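Local coordinates for protein putative glycosidase ph117-related (PDB 5A7V) that probably cleaves beta-linked mannosides, as a GH130-family glycosidase or phosphorylase, and binds mannose in its pocket, at residues A[229-234]-A[268-273]. Sequence-based numbering, arbitrary orientation.
Sequences WGEEHV and SQLTEC. With MAN (alpha-D-mannopyranose), chain E.
Leu270 meets the 229-234 turn with its flank, its CB lying 3.4 Å from Glu231 O. Its two methyls then divide: CD2 reaches the Glu232 backbone, 3.8 Å from CA, while CD1 lies near both Glu231 OE2 and the O1 hydroxyl of the bound mannose. Together with Gln269, Leu270 forms a classic beta bulge opposite Lys291 on the neighbouring strand. At Thr271 the backbone N makes a weak, bent hydrogen bond to Glu231 O (3.2 Å). The Thr271 hydroxyl, set between backbone N and carbonyl carbon (chi1 52°), turns toward the far limb of the turn and meets His233 CA at 3.5 Å; buried there, OG1 has no hydrogen-bonding partner. Glu272 illustrates how a strand and a loop can present paired acids. Its extended side chain runs alongside that of Glu231 in the same direction, and the carboxylate planes are 40° apart. Glu272 OE2 accepts a hydrogen bond from mannose O2 (2.6 Å) and another from Ser204, which helps to fix the carboxylate's rotation. Glu272 OE1 sits 2.7 Å from mannose O1, and Glu231 OE2 is 2.8 Å from the same hydroxyl. Cys273 closes the contact: its N donates to Gly230 O (3.1 Å, 159° at the hydrogen), and SG packs against the Trp229 backbone and Val234 CG1. Asp146, Asp367, Tyr306 and Asn78 supply further hydrogen bonds to the sugar. Acids carried on a blade strand and on an adjacent turn, converging on one mannose, are consistent with the central active site of a GH130 five-bladed beta-propeller.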
loop_
_atom_site.group_PDB
_atom_site.type_symbol
_atom_site.label_atom_id
_atom_site.label_comp_id
_atom_site.label_asym_id
_atom_site.label_seq_id
_atom_site.Cartn_x
_atom_site.Cartn_y
_atom_site.Cartn_z
ATOM N N TRP A 229 -7.730 6.555 -4.388
ATOM C CA TRP A 229 -6.934 5.704 -5.229
ATOM C C TRP A 229 -6.053 6.525 -6.159
ATOM O O TRP A 229 -6.358 7.684 -6.430
ATOM C CB TRP A 229 -7.867 4.718 -6.005
ATOM C CG TRP A 229 -8.755 5.406 -6.970
ATOM C CD1 TRP A 229 -9.990 5.947 -6.706
ATOM C CD2 TRP A 229 -8.504 5.627 -8.353
ATOM N NE1 TRP A 229 -10.511 6.525 -7.829
ATOM C CE2 TRP A 229 -9.612 6.379 -8.862
ATOM C CE3 TRP A 229 -7.410 5.371 -9.200
ATOM C CZ2 TRP A 229 -9.694 6.779 -10.189
ATOM C CZ3 TRP A 229 -7.493 5.799 -10.517
ATOM C CH2 TRP A 229 -8.623 6.518 -10.995
ATOM N N GLY A 230 -5.009 5.897 -6.675
ATOM C CA GLY A 230 -4.178 6.478 -7.713
ATOM C C GLY A 230 -2.708 6.509 -7.398
ATOM O O GLY A 230 -2.305 6.388 -6.256
ATOM N N GLU A 231 -1.970 6.664 -8.483
ATOM C CA GLU A 231 -0.494 6.748 -8.464
ATOM C C GLU A 231 0.039 8.176 -8.754
ATOM O O GLU A 231 0.847 8.734 -7.979
ATOM C CB GLU A 231 0.066 5.728 -9.463
ATOM C CG GLU A 231 1.568 5.698 -9.613
ATOM C CD GLU A 231 2.072 4.848 -10.753
ATOM O OE1 GLU A 231 1.341 4.524 -11.713
ATOM O OE2 GLU A 231 3.269 4.479 -10.698
ATOM N N GLU A 232 -0.356 8.727 -9.899
ATOM C CA GLU A 232 0.142 10.043 -10.332
ATOM C C GLU A 232 -0.557 11.238 -9.660
ATOM O O GLU A 232 -0.054 12.350 -9.670
ATOM C CB GLU A 232 0.008 10.190 -11.848
ATOM C CG GLU A 232 0.822 9.182 -12.650
ATOM C CD GLU A 232 0.553 9.180 -14.161
ATOM O OE1 GLU A 232 -0.149 10.053 -14.668
ATOM O OE2 GLU A 232 1.057 8.291 -14.840
ATOM N N HIS A 233 -1.772 11.009 -9.182
ATOM C CA HIS A 233 -2.602 11.969 -8.425
ATOM C C HIS A 233 -3.452 11.142 -7.467
ATOM O O HIS A 233 -3.606 9.909 -7.695
ATOM C CB HIS A 233 -3.558 12.766 -9.327
ATOM C CG HIS A 233 -2.884 13.425 -10.465
ATOM N ND1 HIS A 233 -2.344 14.696 -10.396
ATOM C CD2 HIS A 233 -2.622 12.950 -11.705
ATOM C CE1 HIS A 233 -1.765 14.965 -11.558
ATOM N NE2 HIS A 233 -1.913 13.918 -12.358
ATOM N N VAL A 234 -3.962 11.798 -6.431
ATOM C CA VAL A 234 -4.979 11.159 -5.577
ATOM C C VAL A 234 -6.372 11.471 -6.125
ATOM O O VAL A 234 -6.759 12.636 -6.239
ATOM C CB VAL A 234 -4.858 11.588 -4.096
ATOM C CG1 VAL A 234 -5.963 10.989 -3.257
ATOM C CG2 VAL A 234 -3.465 11.222 -3.581
ATOM N N SER A 268 6.708 14.991 -5.324
ATOM C CA SER A 268 6.847 15.917 -6.436
ATOM C C SER A 268 6.683 15.294 -7.817
ATOM O O SER A 268 6.503 16.021 -8.796
ATOM C CB SER A 268 8.168 16.686 -6.310
ATOM O OG SER A 268 9.211 15.792 -5.976
ATOM N N GLN A 269 6.831 13.963 -7.920
ATOM C CA GLN A 269 6.551 13.239 -9.156
ATOM C C GLN A 269 5.287 12.387 -9.057
ATOM O O GLN A 269 4.544 12.288 -10.050
ATOM C CB GLN A 269 7.757 12.367 -9.553
ATOM C CG GLN A 269 7.651 11.759 -10.944
ATOM C CD GLN A 269 9.008 11.220 -11.428
ATOM O OE1 GLN A 269 10.038 11.798 -11.117
ATOM N NE2 GLN A 269 8.999 10.116 -12.096
ATOM N N LEU A 270 5.058 11.771 -7.881
ATOM C CA LEU A 270 3.851 10.911 -7.659
ATOM C C LEU A 270 3.356 11.197 -6.255
ATOM O O LEU A 270 4.140 11.522 -5.334
ATOM C CB LEU A 270 4.203 9.431 -7.736
ATOM C CG LEU A 270 4.774 8.904 -9.019
ATOM C CD1 LEU A 270 5.204 7.439 -8.827
ATOM C CD2 LEU A 270 3.835 9.037 -10.191
ATOM N N THR A 271 2.033 11.026 -6.109
ATOM C CA THR A 271 1.323 10.982 -4.802
ATOM C C THR A 271 0.454 9.716 -4.834
ATOM O O THR A 271 -0.686 9.752 -5.337
ATOM C CB THR A 271 0.424 12.245 -4.552
ATOM O OG1 THR A 271 -0.429 12.429 -5.688
ATOM C CG2 THR A 271 1.260 13.511 -4.371
ATOM N N GLU A 272 0.994 8.624 -4.349
ATOM C CA GLU A 272 0.427 7.302 -4.608
ATOM C C GLU A 272 -0.115 6.728 -3.309
ATOM O O GLU A 272 0.553 6.601 -2.298
ATOM C CB GLU A 272 1.504 6.369 -5.155
ATOM C CG GLU A 272 0.989 4.933 -5.384
ATOM C CD GLU A 272 1.862 4.078 -6.254
ATOM O OE1 GLU A 272 3.077 4.451 -6.438
ATOM O OE2 GLU A 272 1.364 3.076 -6.803
ATOM N N CYS A 273 -1.410 6.400 -3.335
ATOM C CA CYS A 273 -2.125 5.924 -2.122
ATOM C C CYS A 273 -1.402 4.771 -1.464
ATOM O O CYS A 273 -0.883 3.904 -2.139
ATOM C CB CYS A 273 -3.579 5.592 -2.480
ATOM S SG CYS A 273 -4.538 7.049 -2.985
HETATM C C1 MAN E . 4.941 2.032 -8.415
HETATM C C2 MAN E . 4.301 1.335 -7.195
HETATM C C3 MAN E . 4.934 -0.000 -6.757
HETATM C C4 MAN E . 6.471 0.075 -6.784
HETATM C C5 MAN E . 6.996 1.441 -7.263
HETATM C C6 MAN E . 8.531 1.455 -7.447
HETATM O O1 MAN E . 4.689 3.541 -8.425
HETATM O O2 MAN E . 2.930 1.117 -7.558
HETATM O O3 MAN E . 4.560 -1.082 -7.588
HETATM O O4 MAN E . 6.903 -0.250 -5.478
HETATM O O5 MAN E . 6.345 1.716 -8.544
HETATM O O6 MAN E . 8.897 0.520 -8.471
#